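Side-chain contacts in putative alpha-galactosidase/melibiase (Bacteroides fragilis, PDB 4OGZ), which probably hydrolyses terminal, non-reducing alpha-D-galactose residues from alpha-D-galactosides, as an alpha-galactosidase of glycosyl hydrolase family 27: residues Ile253-Gln258 and Trp262-Lys267; Leu437-Val442 and Thr456-Lys461; Trp43-Leu48 and Leu52-Glu57; Ile299-Ala304 and Leu418-Gly423. All blocks are in the same frame, centred on the assembly; numbering follows the deposited sequence.

Contact 1 (Ile253-Gln258 and Trp262-Lys267)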
# COMPACT_ATOMS: atom_id res chain seq x y z
N ILE A 253 -5.10 6.69 -9.22
CA ILE A 253 -5.59 7.98 -9.63
C ILE A 253 -5.07 9.04 -8.65
O ILE A 253 -5.13 8.88 -7.45
CB ILE A 253 -7.11 7.94 -9.71
CG1 ILE A 253 -7.50 6.93 -10.84
CG2 ILE A 253 -7.72 9.31 -9.94
CD1 ILE A 253 -8.94 7.02 -11.27
N CYS A 254 -4.56 10.12 -9.21
CA CYS A 254 -3.87 11.13 -8.42
C CYS A 254 -4.25 12.52 -8.92
O CYS A 254 -3.53 13.14 -9.75
CB CYS A 254 -2.37 10.87 -8.45
SG CYS A 254 -1.47 12.06 -7.40
N GLU A 255 -5.39 13.01 -8.42
CA GLU A 255 -5.82 14.39 -8.67
C GLU A 255 -6.13 15.09 -7.33
O GLU A 255 -6.93 16.03 -7.26
CB GLU A 255 -6.95 14.46 -9.68
CG GLU A 255 -8.19 13.63 -9.37
CD GLU A 255 -8.98 14.18 -8.19
OE1 GLU A 255 -9.75 15.16 -8.38
OE2 GLU A 255 -8.79 13.62 -7.10
N TRP A 256 -5.45 14.63 -6.28
CA TRP A 256 -5.37 15.27 -4.96
C TRP A 256 -6.75 15.41 -4.26
O TRP A 256 -6.93 16.18 -3.34
CB TRP A 256 -4.64 16.62 -5.06
CG TRP A 256 -3.58 16.60 -6.14
CD1 TRP A 256 -2.44 15.86 -6.16
CD2 TRP A 256 -3.58 17.36 -7.38
NE1 TRP A 256 -1.72 16.11 -7.33
CE2 TRP A 256 -2.42 16.99 -8.10
CE3 TRP A 256 -4.48 18.27 -7.96
CZ2 TRP A 256 -2.12 17.53 -9.34
CZ3 TRP A 256 -4.19 18.80 -9.19
CH2 TRP A 256 -3.00 18.45 -9.86
N GLY A 257 -7.71 14.62 -4.66
CA GLY A 257 -9.02 14.60 -4.00
C GLY A 257 -9.90 15.79 -4.34
O GLY A 257 -11.00 15.89 -3.84
N GLN A 258 -9.44 16.67 -5.22
CA GLN A 258 -10.15 17.91 -5.51
C GLN A 258 -11.55 17.71 -6.14
O GLN A 258 -12.45 18.50 -5.89
CB GLN A 258 -9.31 18.81 -6.41
CG GLN A 258 -7.94 19.16 -5.82
CD GLN A 258 -7.27 20.21 -6.66
OE1 GLN A 258 -7.40 20.20 -7.86
NE2 GLN A 258 -6.55 21.12 -6.03
N TRP A 262 -13.37 9.63 -4.95
CA TRP A 262 -14.04 8.46 -4.31
C TRP A 262 -15.39 8.15 -4.94
O TRP A 262 -15.83 7.01 -4.95
CB TRP A 262 -14.16 8.65 -2.78
CG TRP A 262 -14.61 10.02 -2.32
CD1 TRP A 262 -15.87 10.40 -2.07
CD2 TRP A 262 -13.79 11.18 -2.10
NE1 TRP A 262 -15.91 11.74 -1.69
CE2 TRP A 262 -14.64 12.24 -1.71
CE3 TRP A 262 -12.41 11.43 -2.19
CZ2 TRP A 262 -14.17 13.52 -1.39
CZ3 TRP A 262 -11.94 12.72 -1.88
CH2 TRP A 262 -12.81 13.74 -1.50
N LYS A 263 -16.07 9.15 -5.48
CA LYS A 263 -17.36 8.90 -6.14
C LYS A 263 -17.26 8.34 -7.55
O LYS A 263 -18.14 7.65 -7.97
CB LYS A 263 -18.16 10.18 -6.19
CG LYS A 263 -18.61 10.62 -4.82
CD LYS A 263 -19.04 12.06 -4.81
CE LYS A 263 -19.58 12.45 -3.45
NZ LYS A 263 -20.22 13.78 -3.55
N TRP A 264 -16.21 8.67 -8.29
CA TRP A 264 -16.14 8.26 -9.70
C TRP A 264 -14.90 7.46 -10.11
O TRP A 264 -14.82 6.98 -11.24
CB TRP A 264 -16.24 9.50 -10.63
CG TRP A 264 -15.24 10.62 -10.34
CD1 TRP A 264 -15.49 11.77 -9.64
CD2 TRP A 264 -13.88 10.70 -10.76
NE1 TRP A 264 -14.36 12.55 -9.58
CE2 TRP A 264 -13.36 11.92 -10.25
CE3 TRP A 264 -13.04 9.86 -11.49
CZ2 TRP A 264 -12.05 12.30 -10.46
CZ3 TRP A 264 -11.74 10.24 -11.69
CH2 TRP A 264 -11.25 11.46 -11.20
N ALA A 265 -13.95 7.27 -9.22
CA ALA A 265 -12.70 6.59 -9.63
C ALA A 265 -12.91 5.13 -10.05
O ALA A 265 -12.35 4.69 -11.04
CB ALA A 265 -11.64 6.70 -8.53
N LYS A 266 -13.73 4.39 -9.32
CA LYS A 266 -14.00 3.03 -9.64
C LYS A 266 -14.67 3.00 -11.03
O LYS A 266 -14.36 2.13 -11.86
CB LYS A 266 -14.88 2.38 -8.54
CG LYS A 266 -14.97 0.83 -8.53
CD LYS A 266 -14.96 0.23 -7.10
CE LYS A 266 -15.04 -1.30 -7.04
NZ LYS A 266 -14.46 -1.87 -5.77
N LYS A 267 -15.55 3.97 -11.31
CA LYS A 267 -16.25 3.98 -12.60
C LYS A 267 -15.31 4.15 -13.80
O LYS A 267 -15.63 3.65 -14.85
CB LYS A 267 -17.35 5.04 -12.65
CG LYS A 267 -18.48 4.75 -11.69
CD LYS A 267 -19.53 5.86 -11.63
CE LYS A 267 -20.52 5.59 -10.50
NZ LYS A 267 -21.54 6.66 -10.35
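Ile-253 and Ala-265 meet through methyl groups, with CD1 of Ile-253 3.9 Å from CB of Ala-265. The same CD1 also reaches the indole of Trp-264, approaching CZ3 obliquely at 4.3 Å. A second apolar touch on this indole comes from Glu-255, whose CG lies at the ring edge, near its plane, 4.2 Å from Trp-264 CH2. Trp-262 extends its six-membered ring toward the turn instead, and its CH2 comes to 3.7 Å from the carbonyl O of Gly-257.

Behind this first shell, the bent chain of Glu-255 places two groups at once. Its CG is lodged between the backbone N and the carbonyl carbon (chi1 56°) and the chain bends again at the next bond, which leaves the methylene against the indole and curls the carboxylate back along its own turn. There OE2 takes a weak hydrogen bond from Gly-257 N, 2.8 Å away, while OE1 forms a salt bridge with Arg-259. The backbone O of Arg-259 accepts from Trp-264 NE1, so Arg-259 is bonded to both the glutamate and the indole it touches. From helix 228-244, Tyr-235 packs on Ile-253 and Glu-255, and Met-232 on Trp-264.

The type I' turn from Glu-255 to Gln-258 follows strand 250-254 and leads into the short helix 261-264, part of a beta-alpha-beta unit of the TIM barrel continued by strand 272-274.

Contact 2 (Leu437-Val442 and Thr456-Lys461); sequences LSLDRV and TGWVVK
Leu-439 and Val-442 grip the six-membered ring of Trp-458 in a contact made entirely of apolar touches. Leu-439 divides its fork between two neighbours: CD1 rests 3.9 Å from CA of Gly-457, and CD2 approaches Trp-458 CZ3 obliquely at 4.2 Å. Val-442 and Trp-458 reach toward each other from opposite directions, Val-442 CG1 lying 3.8 Å from Trp-458 CH2. The indole gets there because its CG sits between the backbone N and the carbonyl carbon (chi1 72°), which swings the ring away from its own strand toward the loop.

An aromatic partner comes from outside the two segments. Phe-470 of strand 467-472 meets the Trp-458 ring edge-to-face, and Val-442 touches the same phenylalanine, while Leu-439 lies on Cys-472.

Polar interactions shape the loop and not its junction with the strand. Asp-440 N makes a long, weak hydrogen bond of 3.4 Å to Ser-438 OG, an oxygen also bonded to the C-terminal carboxylate of Lys-473. Asp-440 and Arg-441 both face Lys-473 in a classic beta bulge. On the backbone, Val-442 pairs with Val-451, whereas Trp-458 pairs with Leu-429.

The two segments thus belong to separate sheets of the C-terminal beta sandwich: strand 442-444 to the larger one and strand 458-462 to the pair it forms with 425-429. With only carbon atoms meeting here, their association should depend on shape and on the exclusion of water. These touches probably add little directional constraint; Phe-470 and the backbone pairing of Trp-458 also bear on where the indole sits.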
# COMPACT_ATOMS: atom_id res chain seq x y z
N LEU A 437 -19.18 -3.53 20.48
CA LEU A 437 -17.85 -3.76 21.00
C LEU A 437 -17.92 -4.74 22.15
O LEU A 437 -18.76 -4.60 23.03
CB LEU A 437 -17.25 -2.44 21.47
CG LEU A 437 -15.82 -2.51 21.97
CD1 LEU A 437 -14.90 -2.91 20.82
CD2 LEU A 437 -15.39 -1.19 22.58
N SER A 438 -17.06 -5.74 22.14
CA SER A 438 -16.88 -6.63 23.27
C SER A 438 -15.48 -6.45 23.79
O SER A 438 -14.52 -6.40 23.00
CB SER A 438 -17.04 -8.08 22.86
OG SER A 438 -16.71 -8.91 23.97
N LEU A 439 -15.35 -6.44 25.11
CA LEU A 439 -14.04 -6.29 25.73
C LEU A 439 -13.66 -7.49 26.59
O LEU A 439 -12.88 -7.35 27.53
CB LEU A 439 -14.01 -4.99 26.55
CG LEU A 439 -14.25 -3.72 25.73
CD1 LEU A 439 -14.43 -2.50 26.64
CD2 LEU A 439 -13.11 -3.47 24.73
N ASP A 440 -14.19 -8.66 26.31
CA ASP A 440 -13.82 -9.82 27.12
C ASP A 440 -12.38 -10.27 26.86
O ASP A 440 -11.72 -10.73 27.77
CB ASP A 440 -14.81 -10.95 26.89
CG ASP A 440 -16.22 -10.59 27.34
OD1 ASP A 440 -16.40 -9.77 28.27
OD2 ASP A 440 -17.17 -11.11 26.73
N ARG A 441 -11.91 -10.11 25.63
CA ARG A 441 -10.58 -10.47 25.26
C ARG A 441 -9.98 -9.36 24.41
O ARG A 441 -10.48 -9.05 23.33
CB ARG A 441 -10.62 -11.78 24.47
CG ARG A 441 -9.24 -12.38 24.30
CD ARG A 441 -9.31 -13.66 23.49
NE ARG A 441 -8.06 -14.41 23.58
CZ ARG A 441 -6.97 -14.20 22.84
NH1 ARG A 441 -6.94 -13.24 21.92
NH2 ARG A 441 -5.89 -14.95 23.03
N VAL A 442 -8.90 -8.76 24.90
CA VAL A 442 -8.36 -7.57 24.27
C VAL A 442 -6.87 -7.75 24.08
O VAL A 442 -6.16 -8.09 25.02
CB VAL A 442 -8.66 -6.31 25.11
CG1 VAL A 442 -7.98 -5.08 24.50
CG2 VAL A 442 -10.16 -6.11 25.22
N THR A 456 -15.32 -4.81 31.74
CA THR A 456 -16.28 -3.71 31.71
C THR A 456 -15.64 -2.38 31.24
O THR A 456 -16.29 -1.34 31.21
CB THR A 456 -16.93 -3.53 33.09
OG1 THR A 456 -15.90 -3.43 34.08
CG2 THR A 456 -17.83 -4.72 33.44
N GLY A 457 -14.35 -2.39 30.92
CA GLY A 457 -13.69 -1.25 30.30
C GLY A 457 -12.72 -0.58 31.23
O GLY A 457 -12.63 -0.91 32.40
N TRP A 458 -11.94 0.35 30.69
CA TRP A 458 -10.88 1.00 31.44
C TRP A 458 -10.53 2.33 30.77
O TRP A 458 -11.06 2.63 29.71
CB TRP A 458 -9.63 0.08 31.56
CG TRP A 458 -8.87 -0.09 30.26
CD1 TRP A 458 -7.71 0.55 29.91
CD2 TRP A 458 -9.22 -0.91 29.15
NE1 TRP A 458 -7.32 0.15 28.67
CE2 TRP A 458 -8.24 -0.74 28.17
CE3 TRP A 458 -10.28 -1.80 28.88
CZ2 TRP A 458 -8.26 -1.40 26.95
CZ3 TRP A 458 -10.30 -2.46 27.66
CH2 TRP A 458 -9.29 -2.25 26.71
N VAL A 459 -9.66 3.10 31.41
CA VAL A 459 -9.21 4.38 30.87
C VAL A 459 -7.91 4.14 30.14
O VAL A 459 -6.97 3.67 30.73
CB VAL A 459 -9.00 5.44 31.98
CG1 VAL A 459 -8.27 6.67 31.42
CG2 VAL A 459 -10.34 5.84 32.62
N VAL A 460 -7.89 4.43 28.86
CA VAL A 460 -6.67 4.34 28.07
C VAL A 460 -5.90 5.63 28.30
O VAL A 460 -6.47 6.71 28.18
CB VAL A 460 -6.99 4.16 26.57
CG1 VAL A 460 -5.71 4.20 25.75
CG2 VAL A 460 -7.74 2.85 26.33
N LYS A 461 -4.62 5.53 28.64
CA LYS A 461 -3.80 6.72 28.84
C LYS A 461 -2.88 6.87 27.66
O LYS A 461 -2.11 5.95 27.33
CB LYS A 461 -3.01 6.60 30.13
CG LYS A 461 -3.86 6.84 31.36
CD LYS A 461 -3.43 5.96 32.52
CE LYS A 461 -4.32 6.22 33.72
NZ LYS A 461 -4.29 5.08 34.68

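Contact 3 (Trp43-Leu48 and Leu52-Glu57); sequences WHAENL and LKLDKE
Leu-48 and Leu-54 meet between edge strands of the two sheets of the Ig-like domain, just where the chain crosses from one sheet to the other. CD1 of Leu-48 lies 4.1 Å from CB of Leu-54, and its other methyl, CD2, touches CB of Leu-52. Leu-54, with CG anti to the backbone N (chi1 163°), lays its CD2 along the opposing strand, 3.9 Å from Ala-45 CB and equally close to CB of Trp-43.

Strands 43-46 and 52-55 run roughly antiparallel, at 157°, but their axes stay 7.4 Å apart because they are not partners in one sheet. Strand 42-46 pairs with 69-79 and strand 52-55 with 60-64, and Leu-48, Leu-52 and Leu-54 pack between them; Ile-61 and Val-73 from those neighbouring strands add to the same apolar layer.

Beyond Asp-55 the two segments close up. Trp-43 N donates a nearly straight hydrogen bond of 3.0 Å to Lys-56 O. That oxygen also lies at the edge of the Trp-43 indole, 3.4 Å from CE3, with Glu-57 O at the edge too; NE1 of the ring is bonded to Thr-35 OG1. An Asx turn holds the bend, Asp-55 OD1 accepting from Glu-57 N. The extended Lys-56 chain runs past Trp-43 O, a buried oxygen without a polar partner, and crosses the imidazole of His-44 at about a right angle. A water at the imidazole edge links the two side chains, 2.6 Å from His-44 ND1 and accepting from Lys-56 NZ at 2.8 Å.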
# COMPACT_ATOMS: atom_id res chain seq x y z
N TRP A 43 8.33 -24.48 0.15
CA TRP A 43 6.91 -24.24 0.06
C TRP A 43 6.23 -25.35 -0.73
O TRP A 43 6.84 -26.00 -1.58
CB TRP A 43 6.65 -22.93 -0.66
CG TRP A 43 6.88 -21.73 0.11
CD1 TRP A 43 5.98 -21.03 0.84
CD2 TRP A 43 8.12 -21.00 0.19
NE1 TRP A 43 6.58 -19.91 1.39
CE2 TRP A 43 7.89 -19.87 1.00
CE3 TRP A 43 9.39 -21.19 -0.34
CZ2 TRP A 43 8.91 -18.92 1.27
CZ3 TRP A 43 10.39 -20.25 -0.05
CH2 TRP A 43 10.13 -19.14 0.73
N HIS A 44 4.96 -25.55 -0.43
CA HIS A 44 4.14 -26.49 -1.18
C HIS A 44 2.79 -25.87 -1.39
O HIS A 44 2.33 -25.05 -0.58
CB HIS A 44 4.03 -27.85 -0.46
CG HIS A 44 5.35 -28.49 -0.21
ND1 HIS A 44 5.92 -29.39 -1.09
CD2 HIS A 44 6.27 -28.28 0.77
CE1 HIS A 44 7.11 -29.75 -0.63
NE2 HIS A 44 7.34 -29.09 0.49
N ALA A 45 2.18 -26.24 -2.51
CA ALA A 45 0.87 -25.76 -2.82
C ALA A 45 0.05 -26.94 -3.29
O ALA A 45 0.51 -27.71 -4.10
CB ALA A 45 0.93 -24.70 -3.89
N GLU A 46 -1.15 -27.08 -2.76
CA GLU A 46 -2.09 -28.07 -3.25
C GLU A 46 -3.26 -27.30 -3.85
O GLU A 46 -3.68 -26.24 -3.35
CB GLU A 46 -2.47 -29.04 -2.12
CG GLU A 46 -3.62 -30.01 -2.42
CD GLU A 46 -3.31 -31.03 -3.53
OE1 GLU A 46 -2.20 -30.99 -4.10
OE2 GLU A 46 -4.18 -31.88 -3.83
N ASN A 47 -3.73 -27.77 -4.99
CA ASN A 47 -4.90 -27.16 -5.62
C ASN A 47 -4.67 -25.82 -6.33
O ASN A 47 -5.58 -25.00 -6.43
CB ASN A 47 -5.99 -26.95 -4.57
CG ASN A 47 -7.34 -27.31 -5.11
OD1 ASN A 47 -7.47 -28.33 -5.76
ND2 ASN A 47 -8.33 -26.44 -4.91
N LEU A 48 -3.48 -25.60 -6.85
CA LEU A 48 -3.25 -24.42 -7.68
C LEU A 48 -4.07 -24.53 -8.95
O LEU A 48 -4.07 -25.58 -9.56
CB LEU A 48 -1.79 -24.31 -8.09
CG LEU A 48 -0.83 -23.63 -7.13
CD1 LEU A 48 0.58 -23.92 -7.65
CD2 LEU A 48 -1.10 -22.13 -7.00
N LEU A 52 -0.95 -22.07 -13.21
CA LEU A 52 -0.03 -21.57 -12.18
C LEU A 52 0.87 -22.69 -11.71
O LEU A 52 0.48 -23.86 -11.71
CB LEU A 52 -0.77 -20.96 -10.98
CG LEU A 52 -1.72 -19.81 -11.31
CD1 LEU A 52 -2.36 -19.26 -10.03
CD2 LEU A 52 -1.01 -18.68 -12.06
N LYS A 53 2.10 -22.31 -11.37
CA LYS A 53 3.11 -23.22 -10.86
C LYS A 53 3.80 -22.51 -9.70
O LYS A 53 3.98 -21.32 -9.73
CB LYS A 53 4.10 -23.58 -11.97
CG LYS A 53 3.56 -24.59 -12.99
CD LYS A 53 4.04 -24.34 -14.43
CE LYS A 53 3.29 -23.23 -15.17
NZ LYS A 53 4.10 -21.98 -15.31
N LEU A 54 4.15 -23.25 -8.66
CA LEU A 54 4.91 -22.73 -7.53
C LEU A 54 6.37 -23.17 -7.64
O LEU A 54 6.63 -24.32 -7.87
CB LEU A 54 4.33 -23.26 -6.23
CG LEU A 54 5.23 -23.15 -5.00
CD1 LEU A 54 5.32 -21.70 -4.55
CD2 LEU A 54 4.73 -24.07 -3.89
N ASP A 55 7.30 -22.25 -7.48
CA ASP A 55 8.69 -22.64 -7.25
C ASP A 55 8.92 -22.89 -5.74
O ASP A 55 8.91 -21.96 -4.93
CB ASP A 55 9.64 -21.56 -7.80
CG ASP A 55 11.09 -21.95 -7.65
OD1 ASP A 55 11.38 -22.84 -6.83
OD2 ASP A 55 11.93 -21.36 -8.35
N LYS A 56 9.12 -24.16 -5.39
CA LYS A 56 9.13 -24.62 -4.02
C LYS A 56 10.33 -24.09 -3.28
O LYS A 56 10.33 -24.01 -2.06
CB LYS A 56 9.14 -26.15 -3.98
CG LYS A 56 7.93 -26.78 -4.63
CD LYS A 56 7.95 -28.30 -4.46
CE LYS A 56 7.02 -28.95 -5.47
NZ LYS A 56 6.88 -30.41 -5.23
N GLU A 57 11.37 -23.70 -4.01
CA GLU A 57 12.55 -23.16 -3.39
C GLU A 57 12.48 -21.64 -3.21
O GLU A 57 13.13 -21.14 -2.33
CB GLU A 57 13.83 -23.55 -4.16
CG GLU A 57 14.47 -24.86 -3.69
CD GLU A 57 13.66 -26.13 -3.99
OE1 GLU A 57 13.32 -26.39 -5.16
OE2 GLU A 57 13.40 -26.89 -3.04
O HOH W 1 5.07 -30.76 -3.15

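Contact 4 (Ile299-Ala304 and Leu418-Gly423); sequences ILEINA and LNRISG
With CG beside its backbone N (chi1 -63°) and the chain then extended, Leu-300 sends CD1 out from the helix, while Leu-418 turns CG the other way, opposite its own N (chi1 177°), to meet it. The two leucines touch tip to tip, Leu-300 CD1 lying 3.6 Å from Leu-418 CD2. Both are buried, and helix 341-353 backs them, through Leu-350 and Trp-351 against Leu-300 and Ser-346 against Leu-418.

Next to the leucines, Glu-301 and Arg-420 bring charge to the contact. Glu-301 bends beyond CG and brings OE2 to 4.2 Å from CD of Arg-420, whose own chain bends nearer its end. The carboxylate and guanidinium planes stand 82° apart, and OE2, 4.6 Å from Arg-420 NE, lies well out of the guanidinium plane, so no N-H of the arginine is directed at it. Each group is held by other partners: Glu-301 OE1 forms salt bridges with Arg-397 and Arg-394, whereas Arg-420 pairs through NE with Asp-402 and donates to the backbone oxygens of Ala-398 and Asp-399.

At the end of the strand, Asn-419 organises the turn that follows. Its OD1 accepts from Ile-421 N at 2.7 Å in an Asx turn, and its ND2 gives a straight hydrogen bond of 2.8 Å to Gly-423 O, which sits in the amide plane.

Helix 296-303 of the TIM barrel, the putative catalytic domain, here meets strand 413-419 of the C-terminal sandwich through a close apolar touch, and the neighbouring charges probably add only a modest electrostatic attraction, since their strong bonds are made to other residues.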
# COMPACT_ATOMS: atom_id res chain seq x y z
N ILE A 299 -4.81 14.95 6.85
CA ILE A 299 -5.22 13.87 5.97
C ILE A 299 -6.26 12.97 6.66
O ILE A 299 -7.23 12.53 6.02
CB ILE A 299 -3.99 13.09 5.44
CG1 ILE A 299 -3.21 13.99 4.47
CG2 ILE A 299 -4.40 11.83 4.71
CD1 ILE A 299 -1.89 13.39 3.99
N LEU A 300 -6.09 12.70 7.95
CA LEU A 300 -7.13 11.94 8.70
C LEU A 300 -8.52 12.59 8.63
O LEU A 300 -9.55 11.90 8.40
CB LEU A 300 -6.72 11.73 10.17
CG LEU A 300 -5.47 10.92 10.44
CD1 LEU A 300 -5.36 10.76 11.97
CD2 LEU A 300 -5.44 9.56 9.78
N GLU A 301 -8.55 13.90 8.80
CA GLU A 301 -9.79 14.69 8.72
C GLU A 301 -10.45 14.48 7.39
O GLU A 301 -11.63 14.28 7.34
CB GLU A 301 -9.55 16.20 8.90
CG GLU A 301 -8.88 16.63 10.19
CD GLU A 301 -9.65 16.27 11.47
OE1 GLU A 301 -10.89 16.04 11.43
OE2 GLU A 301 -8.98 16.22 12.54
N ILE A 302 -9.68 14.48 6.30
CA ILE A 302 -10.24 14.28 4.97
C ILE A 302 -10.76 12.88 4.76
O ILE A 302 -11.80 12.68 4.15
CB ILE A 302 -9.23 14.62 3.85
CG1 ILE A 302 -8.92 16.14 3.88
CG2 ILE A 302 -9.77 14.23 2.48
CD1 ILE A 302 -7.61 16.55 3.24
N ASN A 303 -10.02 11.92 5.26
CA ASN A 303 -10.31 10.55 4.94
C ASN A 303 -11.41 9.93 5.81
O ASN A 303 -12.09 9.05 5.38
CB ASN A 303 -9.03 9.71 5.01
CG ASN A 303 -9.13 8.45 4.12
OD1 ASN A 303 -9.82 8.46 3.13
ND2 ASN A 303 -8.38 7.44 4.45
N ALA A 304 -11.57 10.44 7.03
CA ALA A 304 -12.53 9.92 8.00
C ALA A 304 -13.93 9.69 7.44
O ALA A 304 -14.45 8.59 7.55
CB ALA A 304 -12.58 10.86 9.24
N LEU A 418 -6.50 7.47 19.44
CA LEU A 418 -5.42 8.40 19.02
C LEU A 418 -5.48 9.69 19.76
O LEU A 418 -6.56 10.27 19.90
CB LEU A 418 -5.60 8.70 17.54
CG LEU A 418 -4.68 9.68 16.82
CD1 LEU A 418 -3.28 9.12 16.75
CD2 LEU A 418 -5.23 9.95 15.44
N ASN A 419 -4.30 10.16 20.20
CA ASN A 419 -4.16 11.45 20.85
C ASN A 419 -3.73 12.42 19.80
O ASN A 419 -2.66 12.28 19.20
CB ASN A 419 -3.14 11.38 21.97
CG ASN A 419 -2.94 12.70 22.69
OD1 ASN A 419 -3.38 13.75 22.23
ND2 ASN A 419 -2.24 12.65 23.82
N ARG A 420 -4.55 13.42 19.57
CA ARG A 420 -4.26 14.37 18.52
C ARG A 420 -3.51 15.58 19.06
O ARG A 420 -3.01 16.37 18.27
CB ARG A 420 -5.54 14.84 17.83
CG ARG A 420 -5.93 13.99 16.62
CD ARG A 420 -7.12 14.56 15.88
NE ARG A 420 -8.33 14.23 16.62
CZ ARG A 420 -9.09 15.06 17.31
NH1 ARG A 420 -8.82 16.35 17.39
NH2 ARG A 420 -10.14 14.59 17.93
N ILE A 421 -3.42 15.74 20.38
CA ILE A 421 -2.83 16.97 20.96
C ILE A 421 -1.43 16.72 21.54
O ILE A 421 -0.93 15.60 21.53
CB ILE A 421 -3.74 17.62 22.04
CG1 ILE A 421 -3.92 16.71 23.26
CG2 ILE A 421 -5.09 17.99 21.44
CD1 ILE A 421 -4.50 17.41 24.47
N SER A 422 -0.77 17.77 22.01
CA SER A 422 0.62 17.62 22.48
C SER A 422 0.75 17.45 24.01
O SER A 422 1.83 17.60 24.57
CB SER A 422 1.42 18.83 21.99
OG SER A 422 0.78 20.01 22.41
N GLY A 423 -0.36 17.16 24.68
CA GLY A 423 -0.35 16.79 26.07
C GLY A 423 -0.99 15.43 26.22
O GLY A 423 -1.61 14.94 25.28

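How the contacts relate
Along the chain the contacts follow one another in series: contact 3, contact 1, contact 4 and contact 2. They sample all three domains. Contact 3 lies in the N-terminal Ig-like domain, contact 1 in the TIM barrel and contact 2 in the C-terminal beta sandwich, while contact 4 spans the last two. Contact 4 is accordingly the intermediate one, its centre about 23 Å from that of contact 1 and about 22 Å from that of contact 2, whose own centres are about 37 Å apart. Contact 3 stands off, about 44 Å from contact 4 between centres and across the chain's middle. None of them touch, although contacts 1 and 4 come within about 5 Å at their nearest atoms; contact 4 joins barrel to sandwich.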